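Local structure of protein-tyrosine-phosphatase PTP1 (Arabidopsis thaliana, 6KRW) at residues I95-S100 / A272-Q277; S104-T109 / A249-I254; D266-V271 / D286-C291. The protein removes phosphate from phosphotyrosine in proteins, dephosphorylates and probably inhibits the MAP kinase MPK6, and with MKP1 represses salicylic acid and camalexin biosynthesis in plant defence. One frame throughout, in Å; residues are numbered along the deposited sequence.

Contact 1 of 3, residues I95-S100 / A272-Q277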
loop_
_atom_site.group_PDB
_atom_site.type_symbol
_atom_site.label_atom_id
_atom_site.label_comp_id
_atom_site.label_asym_id
_atom_site.label_seq_id
_atom_site.Cartn_x
_atom_site.Cartn_y
_atom_site.Cartn_z
ATOM N N ILE A 95 -7.881 1.880 -3.009
ATOM C CA ILE A 95 -7.583 0.751 -3.896
ATOM C C ILE A 95 -8.456 -0.389 -3.461
ATOM O O ILE A 95 -8.286 -0.925 -2.362
ATOM C CB ILE A 95 -6.088 0.376 -3.880
ATOM C CG1 ILE A 95 -5.180 1.587 -4.008
ATOM C CG2 ILE A 95 -5.800 -0.681 -4.924
ATOM C CD1 ILE A 95 -5.352 2.370 -5.284
ATOM N N LYS A 96 -9.419 -0.760 -4.303
ATOM C CA LYS A 96 -10.437 -1.760 -3.949
ATOM C C LYS A 96 -10.766 -2.544 -5.211
ATOM O O LYS A 96 -11.193 -1.938 -6.186
ATOM C CB LYS A 96 -11.657 -1.096 -3.314
ATOM C CG LYS A 96 -12.770 -2.035 -2.901
ATOM C CD LYS A 96 -13.913 -1.321 -2.215
ATOM C CE LYS A 96 -14.959 -2.294 -1.715
ATOM N NZ LYS A 96 -16.099 -1.606 -1.060
ATOM N N THR A 97 -10.627 -3.848 -5.180
ATOM C CA THR A 97 -10.877 -4.714 -6.346
ATOM C C THR A 97 -12.183 -5.486 -6.149
ATOM O O THR A 97 -12.749 -5.936 -7.121
ATOM C CB THR A 97 -9.716 -5.680 -6.557
ATOM O OG1 THR A 97 -9.643 -6.528 -5.398
ATOM C CG2 THR A 97 -8.410 -4.957 -6.765
ATOM N N SER A 98 -12.616 -5.680 -4.923
ATOM C CA SER A 98 -13.639 -6.698 -4.588
ATOM C C SER A 98 -14.473 -6.222 -3.406
ATOM O O SER A 98 -14.001 -5.388 -2.642
ATOM C CB SER A 98 -13.058 -8.053 -4.253
ATOM O OG SER A 98 -11.856 -8.367 -4.945
ATOM N N GLU A 99 -15.690 -6.741 -3.267
ATOM C CA GLU A 99 -16.477 -6.493 -2.042
ATOM C C GLU A 99 -16.619 -7.837 -1.360
ATOM O O GLU A 99 -17.624 -8.489 -1.555
ATOM C CB GLU A 99 -17.854 -5.895 -2.308
ATOM C CG GLU A 99 -18.602 -5.627 -1.016
ATOM C CD GLU A 99 -17.926 -4.566 -0.166
ATOM O OE1 GLU A 99 -17.597 -4.836 1.002
ATOM O OE2 GLU A 99 -17.773 -3.460 -0.673
ATOM N N SER A 100 -15.608 -8.206 -0.600
ATOM C CA SER A 100 -15.509 -9.518 0.073
ATOM C C SER A 100 -14.907 -9.297 1.457
ATOM O O SER A 100 -13.923 -8.541 1.572
ATOM C CB SER A 100 -14.686 -10.479 -0.736
ATOM O OG SER A 100 -14.382 -11.626 0.035
ATOM N N ALA A 272 -3.623 -3.069 -14.314
ATOM C CA ALA A 272 -4.384 -2.067 -15.086
ATOM C C ALA A 272 -5.524 -1.512 -14.217
ATOM O O ALA A 272 -5.792 -0.309 -14.275
ATOM C CB ALA A 272 -4.942 -2.716 -16.338
ATOM N N LEU A 273 -6.181 -2.382 -13.438
ATOM C CA LEU A 273 -7.253 -1.910 -12.528
ATOM C C LEU A 273 -6.689 -0.962 -11.473
ATOM O O LEU A 273 -7.234 0.089 -11.196
ATOM C CB LEU A 273 -7.951 -3.092 -11.896
ATOM C CG LEU A 273 -9.074 -2.759 -10.921
ATOM C CD1 LEU A 273 -10.144 -1.865 -11.554
ATOM C CD2 LEU A 273 -9.724 -4.049 -10.436
ATOM N N PHE A 274 -5.537 -1.352 -10.918
ATOM C CA PHE A 274 -4.895 -0.451 -9.936
ATOM C C PHE A 274 -4.594 0.908 -10.553
ATOM O O PHE A 274 -4.761 1.933 -9.898
ATOM C CB PHE A 274 -3.577 -1.053 -9.422
ATOM C CG PHE A 274 -3.680 -2.153 -8.411
ATOM C CD1 PHE A 274 -4.885 -2.705 -8.012
ATOM C CD2 PHE A 274 -2.515 -2.625 -7.828
ATOM C CE1 PHE A 274 -4.925 -3.694 -7.029
ATOM C CE2 PHE A 274 -2.571 -3.647 -6.892
ATOM C CZ PHE A 274 -3.762 -4.150 -6.459
ATOM N N ARG A 275 -4.135 0.905 -11.803
ATOM C CA ARG A 275 -3.808 2.174 -12.497
ATOM C C ARG A 275 -5.069 3.023 -12.771
ATOM O O ARG A 275 -4.957 4.223 -12.768
ATOM C CB ARG A 275 -2.969 1.890 -13.737
ATOM C CG ARG A 275 -1.546 1.485 -13.402
ATOM C CD ARG A 275 -0.826 1.000 -14.624
ATOM N NE ARG A 275 0.580 0.822 -14.312
ATOM C CZ ARG A 275 1.554 0.826 -15.193
ATOM N NH1 ARG A 275 1.326 1.047 -16.472
ATOM N NH2 ARG A 275 2.809 0.643 -14.820
ATOM N N LYS A 276 -6.233 2.381 -12.888
ATOM C CA LYS A 276 -7.506 3.132 -13.001
ATOM C C LYS A 276 -7.871 3.733 -11.652
ATOM O O LYS A 276 -8.719 4.635 -11.581
ATOM C CB LYS A 276 -8.600 2.211 -13.537
ATOM C CG LYS A 276 -8.434 1.811 -14.994
ATOM C CD LYS A 276 -9.713 1.402 -15.676
ATOM C CE LYS A 276 -10.579 0.439 -14.886
ATOM N NZ LYS A 276 -11.442 -0.373 -15.789
ATOM N N GLN A 277 -7.180 3.289 -10.571
ATOM C CA GLN A 277 -7.453 3.783 -9.206
ATOM C C GLN A 277 -6.342 4.695 -8.657
ATOM O O GLN A 277 -6.645 5.471 -7.759
ATOM C CB GLN A 277 -7.731 2.601 -8.266
ATOM C CG GLN A 277 -8.975 1.817 -8.726
ATOM C CD GLN A 277 -9.344 0.635 -7.864
ATOM O OE1 GLN A 277 -8.792 0.430 -6.797
ATOM N NE2 GLN A 277 -10.357 -0.119 -8.240
#
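The ring of F274 has I95 over one face and T97 at its edge. I95 CG2 stands 4.1 Å from the centroid of the F274 ring, 27° off the ring normal, which makes a CH-pi contact. The two side chains cross at about a right angle. T97 CG2 lies in the plane of the same ring, 3.7 Å from F274 CE1. This methyl also touches CD2 of L273, one residue earlier on the helix.

The second flat group is the carboxamide of Q277. It pairs with the backbone of K96 through both its oxygen and its nitrogen. K96 N donates to Q277 OE1 at 2.8 Å and is tilted a little from the carbonyl plane. Q277 NE2 donates to K96 O at 2.9 Å. This bond is nearly straight, with an angle of 165° at the hydrogen, and K96 O lies close to the amide plane of Q277. NE2, in turn, meets K96 O from above the peptide carbonyl plane. The two bonds fix the rotation of the amide. The Q277 chain is extended beyond CG (chi2 180°), and this carries the amide across to the loop.

I95 also packs on Q277: its CD1 lies 3.8 Å from Q277 CB. The loop thus meets the helix with a polar pair beside an apolar patch. The glutamine bonds to the peptide N-H and C=O of K96, not to its side chain.

The contact joins the end of strand 92-95, an outermost strand of the central sheet, and the loop after it to the C-terminal part of helix 267-277. Helix 242-259 also packs against F274, through C248, A249 and N252. On the sheet side, I95 rests on F106 and A108 of strand 106-109.

Contact 2 of 3, residues S104-T109 / A249-I254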
loop_
_atom_site.group_PDB
_atom_site.type_symbol
_atom_site.label_atom_id
_atom_site.label_comp_id
_atom_site.label_asym_id
_atom_site.label_seq_id
_atom_site.Cartn_x
_atom_site.Cartn_y
_atom_site.Cartn_z
ATOM N N SER A 104 -8.758 -7.529 1.430
ATOM C CA SER A 104 -8.423 -6.202 1.981
ATOM C C SER A 104 -8.634 -5.115 0.924
ATOM O O SER A 104 -8.354 -5.344 -0.277
ATOM C CB SER A 104 -7.003 -6.125 2.453
ATOM O OG SER A 104 -6.692 -7.202 3.354
ATOM N N GLN A 105 -9.011 -3.947 1.412
ATOM C CA GLN A 105 -8.915 -2.714 0.627
ATOM C C GLN A 105 -7.730 -1.922 1.168
ATOM O O GLN A 105 -7.351 -2.104 2.375
ATOM C CB GLN A 105 -10.233 -1.948 0.662
ATOM C CG GLN A 105 -10.597 -1.344 1.986
ATOM C CD GLN A 105 -11.991 -0.763 2.008
ATOM O OE1 GLN A 105 -12.542 -0.357 0.959
ATOM N NE2 GLN A 105 -12.555 -0.679 3.210
ATOM N N PHE A 106 -7.150 -1.114 0.321
ATOM C CA PHE A 106 -5.979 -0.294 0.677
ATOM C C PHE A 106 -6.264 1.176 0.501
ATOM O O PHE A 106 -7.062 1.590 -0.352
ATOM C CB PHE A 106 -4.749 -0.652 -0.149
ATOM C CG PHE A 106 -4.529 -2.123 -0.323
ATOM C CD1 PHE A 106 -5.066 -2.810 -1.393
ATOM C CD2 PHE A 106 -3.747 -2.835 0.581
ATOM C CE1 PHE A 106 -4.871 -4.164 -1.564
ATOM C CE2 PHE A 106 -3.523 -4.190 0.401
ATOM C CZ PHE A 106 -4.080 -4.864 -0.666
ATOM N N ILE A 107 -5.567 1.989 1.254
ATOM C CA ILE A 107 -5.334 3.408 0.959
ATOM C C ILE A 107 -3.903 3.576 0.499
ATOM O O ILE A 107 -2.975 3.389 1.329
ATOM C CB ILE A 107 -5.721 4.331 2.106
ATOM C CG1 ILE A 107 -7.230 4.285 2.347
ATOM C CG2 ILE A 107 -5.252 5.739 1.834
ATOM C CD1 ILE A 107 -7.659 5.029 3.590
ATOM N N ALA A 108 -3.704 3.842 -0.776
ATOM C CA ALA A 108 -2.372 4.120 -1.340
ATOM C C ALA A 108 -2.124 5.598 -1.201
ATOM O O ALA A 108 -2.944 6.399 -1.683
ATOM C CB ALA A 108 -2.270 3.652 -2.762
ATOM N N THR A 109 -1.049 5.982 -0.508
ATOM C CA THR A 109 -0.830 7.406 -0.220
ATOM C C THR A 109 0.664 7.729 -0.309
ATOM O O THR A 109 1.479 6.804 -0.330
ATOM C CB THR A 109 -1.469 7.758 1.129
ATOM O OG1 THR A 109 -1.402 9.159 1.331
ATOM C CG2 THR A 109 -0.792 7.056 2.287
ATOM N N ALA A 249 -0.250 -5.283 -5.192
ATOM C CA ALA A 249 -0.502 -6.325 -6.207
ATOM C C ALA A 249 -0.256 -7.707 -5.613
ATOM O O ALA A 249 -1.011 -8.659 -5.873
ATOM C CB ALA A 249 0.295 -6.087 -7.453
ATOM N N ILE A 250 0.825 -7.854 -4.840
ATOM C CA ILE A 250 1.135 -9.189 -4.254
ATOM C C ILE A 250 0.047 -9.558 -3.245
ATOM O O ILE A 250 -0.510 -10.678 -3.303
ATOM C CB ILE A 250 2.540 -9.157 -3.626
ATOM C CG1 ILE A 250 3.619 -8.872 -4.676
ATOM C CG2 ILE A 250 2.799 -10.446 -2.831
ATOM C CD1 ILE A 250 4.959 -8.376 -4.087
ATOM N N HIS A 251 -0.252 -8.649 -2.335
ATOM C CA HIS A 251 -1.247 -8.889 -1.266
ATOM C C HIS A 251 -2.620 -9.189 -1.872
ATOM O O HIS A 251 -3.270 -10.179 -1.511
ATOM C CB HIS A 251 -1.237 -7.664 -0.362
ATOM C CG HIS A 251 -2.134 -7.705 0.815
ATOM N ND1 HIS A 251 -1.670 -7.375 2.069
ATOM C CD2 HIS A 251 -3.446 -7.986 0.964
ATOM C CE1 HIS A 251 -2.674 -7.427 2.928
ATOM N NE2 HIS A 251 -3.761 -7.824 2.287
ATOM N N ASN A 252 -3.015 -8.363 -2.822
ATOM C CA ASN A 252 -4.355 -8.500 -3.426
ATOM C C ASN A 252 -4.447 -9.796 -4.234
ATOM O O ASN A 252 -5.489 -10.495 -4.186
ATOM C CB ASN A 252 -4.574 -7.289 -4.314
ATOM C CG ASN A 252 -5.952 -7.249 -4.958
ATOM O OD1 ASN A 252 -6.046 -7.365 -6.191
ATOM N ND2 ASN A 252 -6.973 -7.093 -4.139
ATOM N N THR A 253 -3.397 -10.139 -4.976
ATOM C CA THR A 253 -3.441 -11.341 -5.824
ATOM C C THR A 253 -3.610 -12.571 -4.939
ATOM O O THR A 253 -4.416 -13.460 -5.249
ATOM C CB THR A 253 -2.203 -11.433 -6.715
ATOM O OG1 THR A 253 -2.204 -10.298 -7.607
ATOM C CG2 THR A 253 -2.173 -12.731 -7.489
ATOM N N ILE A 254 -2.755 -12.696 -3.921
ATOM C CA ILE A 254 -2.833 -13.890 -3.037
ATOM C C ILE A 254 -4.216 -13.981 -2.386
ATOM O O ILE A 254 -4.807 -15.070 -2.410
ATOM C CB ILE A 254 -1.681 -13.860 -2.022
ATOM C CG1 ILE A 254 -0.337 -14.008 -2.736
ATOM C CG2 ILE A 254 -1.903 -14.894 -0.928
ATOM C CD1 ILE A 254 -0.075 -15.352 -3.336
HETATM O O HOH W 1 -6.475 -7.185 -1.262
#
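The backbone of S104-T109 runs extended into strand 106-109 and comes nearest helix 242-259 at S104 and N252, whose CA atoms are 7.1 Å apart. This is sheet-to-helix packing in the alpha/beta fold of a classical tyrosine phosphatase. The helix follows the phosphate-binding loop that holds the nucleophile C237, and F106 lies about 12 Å from that cysteine, side chain to side chain.

F106 and H251 form a T-shaped pair. The edge of the F106 ring points at the face of the H251 ring, with the planes at 84° and the centroids 5.0 Å apart. F106 CE2 sits over the centre of the imidazole. Its neighbour CZ approaches H251 CD2 at 3.6 Å. The imidazole reaches this edge because H251 CG is anti to the backbone N (chi1 -178°), with CB directed at the strand.

S104 OG lies at the edge of the imidazole, 3.2 Å from H251 NE2. On the other nitrogen, H251 ND1 is hydrogen-bonded to the Y247 hydroxyl one helical turn earlier. Partners at both this nitrogen and the ring face limit how the imidazole can turn.

N252 packs its CB at the edge of the F106 ring. Its OD1 accepts from R256 NH1, one turn on, and its ND2 donates to T97 OG1. I233 and V235 of the neighbouring strand in the sheet, 233-236, back this site, touching H251 and F106 respectively. One water joins the two segments: it donates to S104 O at 2.8 Å and accepts from N252 ND2 as well, at 2.9 Å.

Contact 3 of 3, residues D266-V271 / D286-C291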
loop_
_atom_site.group_PDB
_atom_site.type_symbol
_atom_site.label_atom_id
_atom_site.label_comp_id
_atom_site.label_asym_id
_atom_site.label_seq_id
_atom_site.Cartn_x
_atom_site.Cartn_y
_atom_site.Cartn_z
ATOM N N ASP A 266 -4.636 -13.112 -13.804
ATOM C CA ASP A 266 -4.219 -12.108 -14.804
ATOM C C ASP A 266 -3.656 -10.911 -14.045
ATOM O O ASP A 266 -4.378 -9.958 -13.727
ATOM C CB ASP A 266 -5.405 -11.795 -15.707
ATOM C CG ASP A 266 -5.068 -10.943 -16.908
ATOM O OD1 ASP A 266 -4.017 -10.327 -16.930
ATOM O OD2 ASP A 266 -5.902 -10.877 -17.817
ATOM N N LEU A 267 -2.351 -10.984 -13.762
ATOM C CA LEU A 267 -1.729 -9.889 -12.995
ATOM C C LEU A 267 -1.739 -8.585 -13.809
ATOM O O LEU A 267 -1.877 -7.500 -13.227
ATOM C CB LEU A 267 -0.295 -10.285 -12.602
ATOM C CG LEU A 267 0.456 -9.236 -11.804
ATOM C CD1 LEU A 267 -0.202 -8.976 -10.466
ATOM C CD2 LEU A 267 1.881 -9.679 -11.607
ATOM N N ALA A 268 -1.613 -8.679 -15.139
ATOM C CA ALA A 268 -1.636 -7.443 -15.951
ATOM C C ALA A 268 -2.998 -6.748 -15.784
ATOM O O ALA A 268 -3.038 -5.518 -15.669
ATOM C CB ALA A 268 -1.370 -7.743 -17.400
ATOM N N LYS A 269 -4.068 -7.532 -15.758
ATOM C CA LYS A 269 -5.418 -6.954 -15.546
ATOM C C LYS A 269 -5.525 -6.311 -14.166
ATOM O O LYS A 269 -6.071 -5.205 -14.017
ATOM C CB LYS A 269 -6.445 -8.056 -15.750
ATOM C CG LYS A 269 -7.885 -7.594 -15.734
ATOM C CD LYS A 269 -8.858 -8.734 -15.980
ATOM C CE LYS A 269 -10.264 -8.285 -16.290
ATOM N NZ LYS A 269 -10.933 -7.785 -15.073
ATOM N N THR A 270 -4.937 -6.954 -13.141
ATOM C CA THR A 270 -4.939 -6.354 -11.794
ATOM C C THR A 270 -4.199 -5.027 -11.802
ATOM O O THR A 270 -4.667 -4.063 -11.199
ATOM C CB THR A 270 -4.332 -7.331 -10.783
ATOM O OG1 THR A 270 -5.156 -8.485 -10.729
ATOM C CG2 THR A 270 -4.203 -6.689 -9.411
ATOM N N VAL A 271 -2.996 -5.014 -12.391
ATOM C CA VAL A 271 -2.216 -3.755 -12.405
ATOM C C VAL A 271 -2.966 -2.682 -13.214
ATOM O O VAL A 271 -2.958 -1.538 -12.822
ATOM C CB VAL A 271 -0.780 -4.002 -12.890
ATOM C CG1 VAL A 271 -0.041 -2.693 -13.073
ATOM C CG2 VAL A 271 -0.017 -4.883 -11.891
ATOM N N ASP A 286 11.239 -4.180 -13.490
ATOM C CA ASP A 286 11.780 -5.005 -12.384
ATOM C C ASP A 286 10.753 -5.156 -11.258
ATOM O O ASP A 286 10.635 -6.267 -10.710
ATOM C CB ASP A 286 13.095 -4.425 -11.855
ATOM C CG ASP A 286 14.280 -4.661 -12.761
ATOM O OD1 ASP A 286 14.181 -5.503 -13.683
ATOM O OD2 ASP A 286 15.296 -4.005 -12.532
ATOM N N GLN A 287 9.967 -4.114 -10.966
ATOM C CA GLN A 287 8.918 -4.225 -9.930
ATOM C C GLN A 287 7.847 -5.212 -10.389
ATOM O O GLN A 287 7.361 -5.960 -9.575
ATOM C CB GLN A 287 8.330 -2.854 -9.596
ATOM C CG GLN A 287 9.270 -2.053 -8.698
ATOM C CD GLN A 287 8.845 -0.620 -8.531
ATOM O OE1 GLN A 287 7.832 -0.193 -9.087
ATOM N NE2 GLN A 287 9.600 0.148 -7.759
ATOM N N TYR A 288 7.507 -5.191 -11.681
ATOM C CA TYR A 288 6.488 -6.116 -12.207
ATOM C C TYR A 288 6.989 -7.552 -12.099
ATOM O O TYR A 288 6.260 -8.419 -11.677
ATOM C CB TYR A 288 6.143 -5.681 -13.637
ATOM C CG TYR A 288 4.939 -6.376 -14.205
ATOM C CD1 TYR A 288 3.670 -6.062 -13.743
ATOM C CD2 TYR A 288 5.064 -7.354 -15.162
ATOM C CE1 TYR A 288 2.551 -6.698 -14.244
ATOM C CE2 TYR A 288 3.943 -7.978 -15.691
ATOM C CZ TYR A 288 2.690 -7.681 -15.192
ATOM O OH TYR A 288 1.556 -8.283 -15.701
ATOM N N PHE A 289 8.254 -7.776 -12.435
ATOM C CA PHE A 289 8.869 -9.123 -12.270
ATOM C C PHE A 289 8.849 -9.515 -10.789
ATOM O O PHE A 289 8.579 -10.681 -10.460
ATOM C CB PHE A 289 10.293 -9.159 -12.837
ATOM C CG PHE A 289 10.345 -9.587 -14.277
ATOM C CD1 PHE A 289 10.450 -10.928 -14.616
ATOM C CD2 PHE A 289 10.289 -8.654 -15.294
ATOM C CE1 PHE A 289 10.509 -11.319 -15.942
ATOM C CE2 PHE A 289 10.313 -9.056 -16.626
ATOM C CZ PHE A 289 10.446 -10.383 -16.947
ATOM N N PHE A 290 9.146 -8.564 -9.912
ATOM C CA PHE A 290 9.181 -8.857 -8.454
ATOM C C PHE A 290 7.793 -9.304 -7.984
ATOM O O PHE A 290 7.690 -10.191 -7.154
ATOM C CB PHE A 290 9.710 -7.647 -7.689
ATOM C CG PHE A 290 9.852 -7.861 -6.205
ATOM C CD1 PHE A 290 10.970 -8.498 -5.682
ATOM C CD2 PHE A 290 8.882 -7.433 -5.322
ATOM C CE1 PHE A 290 11.088 -8.700 -4.313
ATOM C CE2 PHE A 290 9.001 -7.631 -3.955
ATOM C CZ PHE A 290 10.120 -8.270 -3.447
ATOM N N CYS A 291 6.723 -8.699 -8.540
ATOM C CA CYS A 291 5.340 -9.131 -8.218
ATOM C C CYS A 291 5.212 -10.621 -8.524
ATOM O O CYS A 291 4.747 -11.375 -7.708
ATOM C CB CYS A 291 4.286 -8.448 -9.093
ATOM S SG CYS A 291 3.983 -6.715 -8.727
#
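Two of the C-terminal helices of the phosphatase domain, 267-277 and 285-303, pack here at the start of the first. Their short segments cross at 123°, with the axes 11.9 Å apart at closest approach. Y288 spans much of this distance and has the largest share of the surface buried between the two segments.

The Y288 ring reaches across with CG anti to its own backbone N (chi1 -169°). V271 CG2 meets the ring in its plane, 3.9 Å from Y288 CE1. The side chains of L267 and Y288 run toward each other from their two helices, and L267 CD2 lies 4.0 Å from Y288 CE1, oblique to the ring. The hydroxyl settles against A268, whose CB is 3.4 Å from Y288 OH. The amide A268 N is also near, but its angle is too poor for a hydrogen bond. The polar partner of this hydroxyl is E33, on helix 27-39, so the tyrosine ties a third helix to the pair.

L267 has a second neighbour. Its CD2 packs 3.7 Å from C291 CB, one turn further along helix 285-303. L267 and C291 both direct their CB atoms at the facing helix, and no hydrogen bond crosses between the two segments.

D266 starts helix 267-277 as its N-cap. Its OD1 accepts from K269 N at 3.0 Å, from well above the carboxylate plane. This bond satisfies a backbone N-H in the first turn.

Helix 242-259 packs against both partners: L267 touches T253, and C291 touches T246. Helix 27-39 covers another side, with I30 against Y288 and L37 against V271. Further along helix 285-303, Y292 meets the Y288 ring edge-to-face.

All three contacts lie in the one phosphatase domain. Centre to centre, contacts 1 and 2 are 9 Å apart; contact 3 is 14 Å from contact 1 and 13 Å from contact 2. Along the sequence, contact 2 lies inside the loop that contact 1 closes, while contacts 1 and 3 alternate and use successive parts of helix 267-277. Strands 92-95 and 106-109 pair through a probable hydrogen bond from I95 N to F106 O, so contacts 1 and 2 share one sheet edge. Helix 242-259 touches both other contacts: A249 packs on F274 of contact 1, and I250 and A249 on C291 of contact 3. Together they join the central sheet to the C-terminal helices around the helix that follows the catalytic cysteine loop.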